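Local coordinates for putative C39-like peptidase (Bacillus anthracis, PDB 3ERV), which is of unknown function but is probably a membrane-associated cysteine peptidase of the C39-like type, at residues A[102-110]-A[170-178]; A[146-156]-A[208-219]. All blocks are in the same frame, centred on the assembly; numbering follows the deposited sequence.

Contact 1. Residues A[102-110]-A[170-178]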
# COMPACT_ATOMS: atom_id res chain seq x y z
N GLU A 102 -9.86 15.28 10.95
CA GLU A 102 -8.70 16.17 10.74
C GLU A 102 -8.20 15.89 9.36
O GLU A 102 -8.49 14.82 8.84
CB GLU A 102 -7.60 15.88 11.75
CG GLU A 102 -8.07 16.11 13.16
CD GLU A 102 -8.23 17.59 13.44
OE1 GLU A 102 -7.50 18.38 12.80
OE2 GLU A 102 -9.05 17.97 14.32
N SER A 103 -7.48 16.84 8.76
CA SER A 103 -6.88 16.63 7.43
C SER A 103 -5.85 15.53 7.42
O SER A 103 -5.08 15.40 8.36
CB SER A 103 -6.17 17.90 6.97
OG SER A 103 -7.08 18.97 7.00
N GLY A 104 -5.78 14.79 6.30
CA GLY A 104 -4.73 13.79 6.11
C GLY A 104 -4.80 13.20 4.73
O GLY A 104 -5.80 13.38 4.00
N TYR A 105 -3.76 12.49 4.33
CA TYR A 105 -3.77 11.89 3.04
C TYR A 105 -3.37 10.39 3.11
O TYR A 105 -4.24 9.51 3.16
CB TYR A 105 -2.85 12.70 2.10
CG TYR A 105 -2.67 12.06 0.73
CD1 TYR A 105 -3.79 11.84 -0.09
CD2 TYR A 105 -1.42 11.69 0.26
CE1 TYR A 105 -3.65 11.24 -1.35
CE2 TYR A 105 -1.27 11.08 -1.00
CZ TYR A 105 -2.42 10.89 -1.80
OH TYR A 105 -2.35 10.33 -3.05
N GLY A 106 -2.07 10.10 3.20
CA GLY A 106 -1.58 8.71 3.17
C GLY A 106 -0.07 8.79 3.16
O GLY A 106 0.51 9.85 3.47
N VAL A 107 0.57 7.70 2.77
CA VAL A 107 2.02 7.62 2.82
C VAL A 107 2.42 6.78 1.62
O VAL A 107 1.69 5.87 1.22
CB VAL A 107 2.52 6.98 4.15
CG1 VAL A 107 1.99 5.55 4.28
CG2 VAL A 107 4.05 6.97 4.19
N TYR A 108 3.56 7.09 1.02
CA TYR A 108 3.98 6.38 -0.18
C TYR A 108 5.03 5.32 0.18
O TYR A 108 5.30 5.04 1.34
CB TYR A 108 4.47 7.38 -1.24
CG TYR A 108 3.34 8.06 -2.02
CD1 TYR A 108 2.00 7.70 -1.78
CD2 TYR A 108 3.60 9.04 -3.02
CE1 TYR A 108 0.95 8.29 -2.48
CE2 TYR A 108 2.54 9.63 -3.74
CZ TYR A 108 1.21 9.24 -3.46
OH TYR A 108 0.10 9.79 -4.13
N HIS A 109 5.62 4.70 -0.84
CA HIS A 109 6.43 3.53 -0.64
C HIS A 109 7.71 3.75 0.23
O HIS A 109 8.11 2.86 0.97
CB HIS A 109 6.80 2.93 -2.00
CG HIS A 109 7.82 3.72 -2.76
ND1 HIS A 109 9.17 3.44 -2.69
CD2 HIS A 109 7.70 4.80 -3.56
CE1 HIS A 109 9.84 4.31 -3.43
NE2 HIS A 109 8.97 5.15 -3.97
N GLY A 110 8.36 4.91 0.15
CA GLY A 110 9.64 5.08 0.88
C GLY A 110 9.52 4.86 2.40
O GLY A 110 10.13 3.93 3.00
N ASP A 170 7.13 18.63 -6.50
CA ASP A 170 5.71 18.41 -6.71
C ASP A 170 5.39 16.95 -6.57
O ASP A 170 6.22 16.09 -6.88
CB ASP A 170 5.32 18.85 -8.11
CG ASP A 170 5.63 20.30 -8.36
OD1 ASP A 170 5.99 21.01 -7.37
OD2 ASP A 170 5.52 20.74 -9.54
N VAL A 171 4.21 16.68 -6.06
CA VAL A 171 3.76 15.31 -6.01
C VAL A 171 2.31 15.26 -6.45
O VAL A 171 1.50 16.10 -6.08
CB VAL A 171 4.01 14.61 -4.61
CG1 VAL A 171 3.68 15.55 -3.47
CG2 VAL A 171 3.16 13.33 -4.47
N SER A 172 1.99 14.25 -7.25
CA SER A 172 0.62 14.02 -7.67
C SER A 172 -0.13 13.17 -6.65
O SER A 172 0.34 12.09 -6.26
CB SER A 172 0.62 13.34 -9.02
OG SER A 172 1.20 14.23 -9.96
N ILE A 173 -1.27 13.71 -6.20
CA ILE A 173 -2.14 13.06 -5.26
C ILE A 173 -3.57 12.96 -5.80
O ILE A 173 -3.98 13.72 -6.68
CB ILE A 173 -2.14 13.79 -3.86
CG1 ILE A 173 -2.91 15.11 -3.91
CG2 ILE A 173 -0.71 13.93 -3.23
CD1 ILE A 173 -4.29 14.94 -3.37
N THR A 174 -4.30 11.96 -5.33
CA THR A 174 -5.70 11.85 -5.59
C THR A 174 -6.35 11.36 -4.31
O THR A 174 -5.82 10.44 -3.70
CB THR A 174 -6.06 10.86 -6.75
OG1 THR A 174 -7.47 10.63 -6.70
CG2 THR A 174 -5.34 9.51 -6.63
N TYR A 175 -7.50 11.92 -3.94
CA TYR A 175 -8.16 11.50 -2.70
C TYR A 175 -8.87 10.16 -2.85
O TYR A 175 -9.60 9.73 -1.99
CB TYR A 175 -9.11 12.59 -2.20
CG TYR A 175 -8.58 13.99 -2.46
CD1 TYR A 175 -7.72 14.62 -1.54
CD2 TYR A 175 -8.94 14.68 -3.63
CE1 TYR A 175 -7.25 15.92 -1.78
CE2 TYR A 175 -8.48 15.99 -3.88
CZ TYR A 175 -7.63 16.60 -2.96
OH TYR A 175 -7.17 17.88 -3.22
N ASN A 176 -8.62 9.54 -3.98
CA ASN A 176 -8.98 8.16 -4.27
C ASN A 176 -7.84 7.20 -3.83
O ASN A 176 -7.96 6.00 -3.98
CB ASN A 176 -9.01 8.03 -5.83
CG ASN A 176 -10.30 8.49 -6.43
OD1 ASN A 176 -11.20 7.68 -6.66
ND2 ASN A 176 -10.41 9.80 -6.72
N GLU A 177 -6.69 7.75 -3.41
CA GLU A 177 -5.52 6.91 -3.07
C GLU A 177 -5.93 5.79 -2.13
O GLU A 177 -6.67 6.01 -1.17
CB GLU A 177 -4.40 7.73 -2.38
CG GLU A 177 -3.11 6.91 -2.04
CD GLU A 177 -2.95 6.47 -0.56
OE1 GLU A 177 -3.82 6.76 0.29
OE2 GLU A 177 -1.93 5.79 -0.25
N HIS A 178 -5.43 4.60 -2.41
CA HIS A 178 -5.74 3.43 -1.63
C HIS A 178 -4.56 2.44 -1.56
O HIS A 178 -3.59 2.50 -2.36
CB HIS A 178 -7.00 2.77 -2.19
CG HIS A 178 -7.63 1.77 -1.26
ND1 HIS A 178 -7.72 1.96 0.11
CD2 HIS A 178 -8.21 0.56 -1.50
CE1 HIS A 178 -8.32 0.93 0.67
NE2 HIS A 178 -8.62 0.06 -0.28
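Tyr105 reaches across to Ile173, Thr174 and Glu177 with the outer half of its ring. Its CB does not point at the other segment; with CG anti to the backbone N (chi1 174°), the ring is carried across. CE2, on one flank, and CZ at the end of the ring pass Ile173, whose CG2 sits 4.1 Å from the centroid of the Tyr105 ring in an off-centre CH-pi contact. On the other flank Tyr105 CE1 meets a carbonyl at the ring edge, 3.3 Å from Thr174 O. At the tip, Tyr105 OH receives a weak bond from the backbone, 3.4 Å from Thr174 N, and rests against CB of Glu177. Tyr105 OH is also hydrogen-bonded to Tyr108 OH at 2.7 Å, a pair in which either hydroxyl could be the donor. Tyr108 OH in turn lies 3.1 Å from Ser172 O, a bond that is not settled, while Tyr108 CE2 packs on Val171 CG2 at 3.8 Å.

Glu177 lies along Tyr105, its CB and CG against the phenol OH, with ring and carboxylate planes 42° apart. Its chain bends at chi2 (-102°), and Glu177 OE1 lies 4.1 Å from Gly106 CA. A second carboxylate, Glu51, lies close to Glu177 OE2. Thr174 starts a type I turn to Glu177, and its OG1 accepts from Asn176 N in an ST turn. Behind this turn comes His178, which bonds to Asp194 and probably belongs to a Cys-His-Asp triad. Two phenol hydroxyls thus meet the backbone at Ser172 and Thr174, next to the turn, placing polar groups among largely buried rings just ahead of the putative catalytic histidine.

Contact 2. Residues A[146-156]-A[208-219]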
# COMPACT_ATOMS: atom_id res chain seq x y z
N VAL A 146 2.42 -5.48 -0.85
CA VAL A 146 1.64 -4.32 -0.51
C VAL A 146 1.74 -3.31 -1.67
O VAL A 146 2.85 -2.98 -2.13
CB VAL A 146 2.14 -3.69 0.78
CG1 VAL A 146 1.41 -2.33 1.07
CG2 VAL A 146 2.02 -4.70 1.93
N ILE A 147 0.59 -2.83 -2.16
CA ILE A 147 0.63 -1.92 -3.31
C ILE A 147 -0.17 -0.63 -3.12
O ILE A 147 -1.24 -0.61 -2.51
CB ILE A 147 0.24 -2.63 -4.62
CG1 ILE A 147 -1.24 -2.96 -4.61
CG2 ILE A 147 1.11 -3.91 -4.91
CD1 ILE A 147 -2.05 -1.97 -5.42
N ILE A 148 0.36 0.48 -3.61
CA ILE A 148 -0.42 1.71 -3.58
C ILE A 148 -1.16 1.83 -4.94
O ILE A 148 -0.54 1.65 -5.97
CB ILE A 148 0.49 2.96 -3.38
CG1 ILE A 148 1.37 2.83 -2.13
CG2 ILE A 148 -0.35 4.26 -3.36
CD1 ILE A 148 0.63 2.78 -0.87
N THR A 149 -2.46 2.12 -4.92
CA THR A 149 -3.24 2.25 -6.16
C THR A 149 -4.32 3.27 -5.89
O THR A 149 -4.14 4.11 -5.01
CB THR A 149 -3.87 0.91 -6.61
OG1 THR A 149 -4.55 1.11 -7.86
CG2 THR A 149 -4.89 0.39 -5.58
N ASN A 150 -5.44 3.21 -6.62
CA ASN A 150 -6.60 4.04 -6.23
C ASN A 150 -7.82 3.15 -5.96
O ASN A 150 -7.88 2.02 -6.43
CB ASN A 150 -6.92 5.11 -7.28
CG ASN A 150 -7.64 4.53 -8.50
OD1 ASN A 150 -8.83 4.25 -8.46
ND2 ASN A 150 -6.89 4.27 -9.53
N ALA A 151 -8.77 3.66 -5.19
CA ALA A 151 -9.89 2.84 -4.70
C ALA A 151 -10.74 2.14 -5.80
O ALA A 151 -11.42 1.13 -5.50
CB ALA A 151 -10.76 3.66 -3.79
N THR A 152 -10.69 2.64 -7.05
CA THR A 152 -11.47 2.03 -8.15
C THR A 152 -10.72 0.90 -8.84
O THR A 152 -11.31 0.14 -9.62
CB THR A 152 -11.81 3.03 -9.31
OG1 THR A 152 -10.64 3.28 -10.10
CG2 THR A 152 -12.38 4.34 -8.78
N PHE A 153 -9.42 0.80 -8.59
CA PHE A 153 -8.62 -0.22 -9.22
C PHE A 153 -8.66 -0.11 -10.75
O PHE A 153 -8.47 -1.10 -11.46
CB PHE A 153 -9.08 -1.60 -8.78
CG PHE A 153 -9.11 -1.77 -7.28
CD1 PHE A 153 -7.95 -1.58 -6.52
CD2 PHE A 153 -10.28 -2.12 -6.63
CE1 PHE A 153 -7.97 -1.71 -5.15
CE2 PHE A 153 -10.30 -2.26 -5.25
CZ PHE A 153 -9.15 -2.04 -4.51
N ALA A 154 -8.89 1.10 -11.25
CA ALA A 154 -8.80 1.38 -12.68
C ALA A 154 -8.16 2.73 -12.86
O ALA A 154 -8.18 3.57 -11.94
CB ALA A 154 -10.19 1.32 -13.35
N PRO A 155 -7.57 2.96 -14.04
CA PRO A 155 -6.89 4.23 -14.31
C PRO A 155 -7.85 5.41 -14.14
O PRO A 155 -9.08 5.31 -14.40
CB PRO A 155 -6.40 4.08 -15.75
CG PRO A 155 -6.28 2.56 -15.93
CD PRO A 155 -7.43 1.99 -15.15
N LEU A 156 -7.33 6.52 -13.64
CA LEU A 156 -8.18 7.65 -13.38
C LEU A 156 -7.89 8.66 -14.45
O LEU A 156 -6.76 8.75 -14.97
CB LEU A 156 -7.91 8.26 -12.00
CG LEU A 156 -8.30 7.46 -10.75
CD1 LEU A 156 -7.75 8.10 -9.46
CD2 LEU A 156 -9.81 7.22 -10.68
N LYS A 208 -7.05 -3.46 -15.85
CA LYS A 208 -7.35 -2.15 -15.28
C LYS A 208 -6.57 -1.93 -13.96
O LYS A 208 -6.04 -0.85 -13.69
CB LYS A 208 -8.85 -2.07 -15.00
CG LYS A 208 -9.75 -2.01 -16.25
CD LYS A 208 -9.96 -0.59 -16.67
CE LYS A 208 -9.65 -0.37 -18.17
NZ LYS A 208 -8.18 -0.11 -18.49
N PHE A 209 -6.54 -2.99 -13.15
CA PHE A 209 -5.74 -3.04 -11.93
C PHE A 209 -4.29 -2.66 -12.18
O PHE A 209 -3.72 -1.80 -11.48
CB PHE A 209 -5.79 -4.44 -11.31
CG PHE A 209 -5.08 -4.52 -9.97
CD1 PHE A 209 -5.77 -4.34 -8.79
CD2 PHE A 209 -3.71 -4.75 -9.91
CE1 PHE A 209 -5.12 -4.40 -7.57
CE2 PHE A 209 -3.05 -4.82 -8.71
CZ PHE A 209 -3.75 -4.65 -7.53
N GLU A 210 -3.69 -3.29 -13.18
CA GLU A 210 -2.28 -3.05 -13.43
C GLU A 210 -2.03 -1.63 -13.87
O GLU A 210 -0.99 -1.04 -13.55
CB GLU A 210 -1.77 -4.02 -14.50
CG GLU A 210 -2.00 -5.49 -14.18
CD GLU A 210 -1.56 -6.39 -15.34
OE1 GLU A 210 -1.38 -5.85 -16.45
OE2 GLU A 210 -1.41 -7.63 -15.16
N GLN A 211 -2.97 -1.09 -14.64
CA GLN A 211 -2.83 0.25 -15.21
C GLN A 211 -2.98 1.32 -14.14
O GLN A 211 -2.23 2.32 -14.10
CB GLN A 211 -3.86 0.47 -16.33
CG GLN A 211 -3.56 -0.29 -17.60
CD GLN A 211 -4.70 -0.23 -18.60
OE1 GLN A 211 -5.88 -0.08 -18.22
NE2 GLN A 211 -4.37 -0.37 -19.88
N ALA A 212 -3.96 1.11 -13.26
CA ALA A 212 -4.14 1.94 -12.06
C ALA A 212 -2.85 1.96 -11.20
O ALA A 212 -2.41 3.02 -10.76
CB ALA A 212 -5.34 1.46 -11.26
N TRP A 213 -2.28 0.77 -10.98
CA TRP A 213 -1.03 0.58 -10.18
C TRP A 213 0.13 1.36 -10.78
O TRP A 213 0.83 2.11 -10.09
CB TRP A 213 -0.66 -0.90 -10.07
CG TRP A 213 0.64 -1.12 -9.33
CD1 TRP A 213 0.91 -0.81 -8.02
CD2 TRP A 213 1.86 -1.65 -9.88
NE1 TRP A 213 2.22 -1.16 -7.71
CE2 TRP A 213 2.82 -1.65 -8.84
CE3 TRP A 213 2.22 -2.12 -11.15
CZ2 TRP A 213 4.12 -2.10 -9.03
CZ3 TRP A 213 3.52 -2.57 -11.35
CH2 TRP A 213 4.45 -2.57 -10.29
N VAL A 214 0.33 1.17 -12.09
CA VAL A 214 1.38 1.90 -12.82
C VAL A 214 1.15 3.43 -12.76
O VAL A 214 2.08 4.22 -12.54
CB VAL A 214 1.48 1.42 -14.30
CG1 VAL A 214 2.29 2.42 -15.12
CG2 VAL A 214 2.10 0.02 -14.38
N GLN A 215 -0.10 3.83 -12.93
CA GLN A 215 -0.50 5.23 -12.82
C GLN A 215 -0.19 5.88 -11.47
O GLN A 215 0.19 7.05 -11.45
CB GLN A 215 -2.00 5.41 -13.10
CG GLN A 215 -2.41 6.86 -13.02
CD GLN A 215 -3.82 7.08 -13.48
OE1 GLN A 215 -4.78 6.51 -12.97
NE2 GLN A 215 -3.97 7.93 -14.47
N MET A 216 -0.35 5.14 -10.37
CA MET A 216 0.07 5.65 -9.06
C MET A 216 1.56 5.54 -8.76
O MET A 216 1.98 5.84 -7.65
CB MET A 216 -0.74 5.01 -7.91
CG MET A 216 -2.19 5.47 -7.85
SD MET A 216 -2.42 7.23 -7.51
CE MET A 216 -1.64 7.43 -5.89
N GLY A 217 2.38 5.11 -9.72
CA GLY A 217 3.81 5.21 -9.53
C GLY A 217 4.48 3.85 -9.43
O GLY A 217 5.64 3.75 -9.05
N SER A 218 3.74 2.80 -9.76
CA SER A 218 4.25 1.43 -9.61
C SER A 218 4.82 1.13 -8.20
O SER A 218 5.84 0.45 -8.07
CB SER A 218 5.33 1.17 -10.68
OG SER A 218 4.73 0.98 -11.95
N GLN A 219 4.17 1.66 -7.16
CA GLN A 219 4.70 1.57 -5.81
C GLN A 219 4.35 0.22 -5.17
O GLN A 219 3.17 -0.17 -5.15
CB GLN A 219 4.20 2.68 -4.94
CG GLN A 219 4.14 4.08 -5.59
CD GLN A 219 3.79 5.11 -4.53
OE1 GLN A 219 4.29 5.00 -3.41
NE2 GLN A 219 2.92 6.08 -4.84
O HOH W 1 1.55 2.48 -7.47
O HOH W 2 -4.30 -1.52 -8.76
O HOH W 3 -4.30 5.19 -10.38
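Phe209 and Phe153 lie side by side and point the same way, with Phe153 CD1 4.1 Å from Phe209 CE1. Over the centre of one face of the Phe209 ring sits water 2, which also bonds to Thr149 OG1 and Phe209 O; Ile147 approaches the ring obliquely through CD1. The Phe153 ring has Ala151 O over one face, near the rim, and also touches Asp194 of the putative triad. Ser218 CA lies on one face of the Trp213 indole, whose edge meets two carbonyls: Ile148 O, 3.5 Å from Trp213 CD1, and Gln219 O, which accepts from Trp213 NE1 at 2.9 Å. Ile148 N reaches that same Gln219 O from the opposite face of its carbonyl plane, at 3.3 Å.

Farther along, Ala212 CB packs against Thr149 OG1 and the Ala154 carbonyl carbon. Gln215 runs out extended, its first torsion trans (chi1 -179°), and its amide pairs with both backbone groups of Leu156. Gln215 OE1 accepts from Leu156 N at 2.6 Å in a nearly straight bond (172°), and Gln215 NE2 donates to Leu156 O at 3.0 Å; both bonds use lone pairs in the carbonyl planes. Water 3 bridges Gln215 OE1 to Ala212 O and Asn150 ND2. Asn150 OD1 forms an Asx turn, accepting from Thr152 N and Thr152 OG1.

Helical residues 208-215, ended by a Schellman motif at Gly217, run at 99° to strand residues 146-150. Backbone polar groups along this seam are met by a glutamine amide, an indole N-H and three waters, so the helix is fixed by directional bonds as well as by apolar packing.

Overall arrangement
From the N terminus, the chain first passes 102-110, which leads into helix 109-119, and then 146-156 on strand 145-150. Segment 170-178 returns to 102-110, closing the loop of contact 1, and 208-219 later returns to 146-156, closing that of contact 2. The two loops cross, since 146-156 falls within the first and 170-178 within the second. Strands 145-150 and 177-185 are antiparallel neighbours, probably linked by hydrogen bonds of His178 O with Thr149 N and Asn176 O with Ala151 N, and Tyr108 packs on Met216 and Gln219. Together the contacts tie the approach to helix 109-119, the 162-173 hairpin and helix 206-215 to the central sheet.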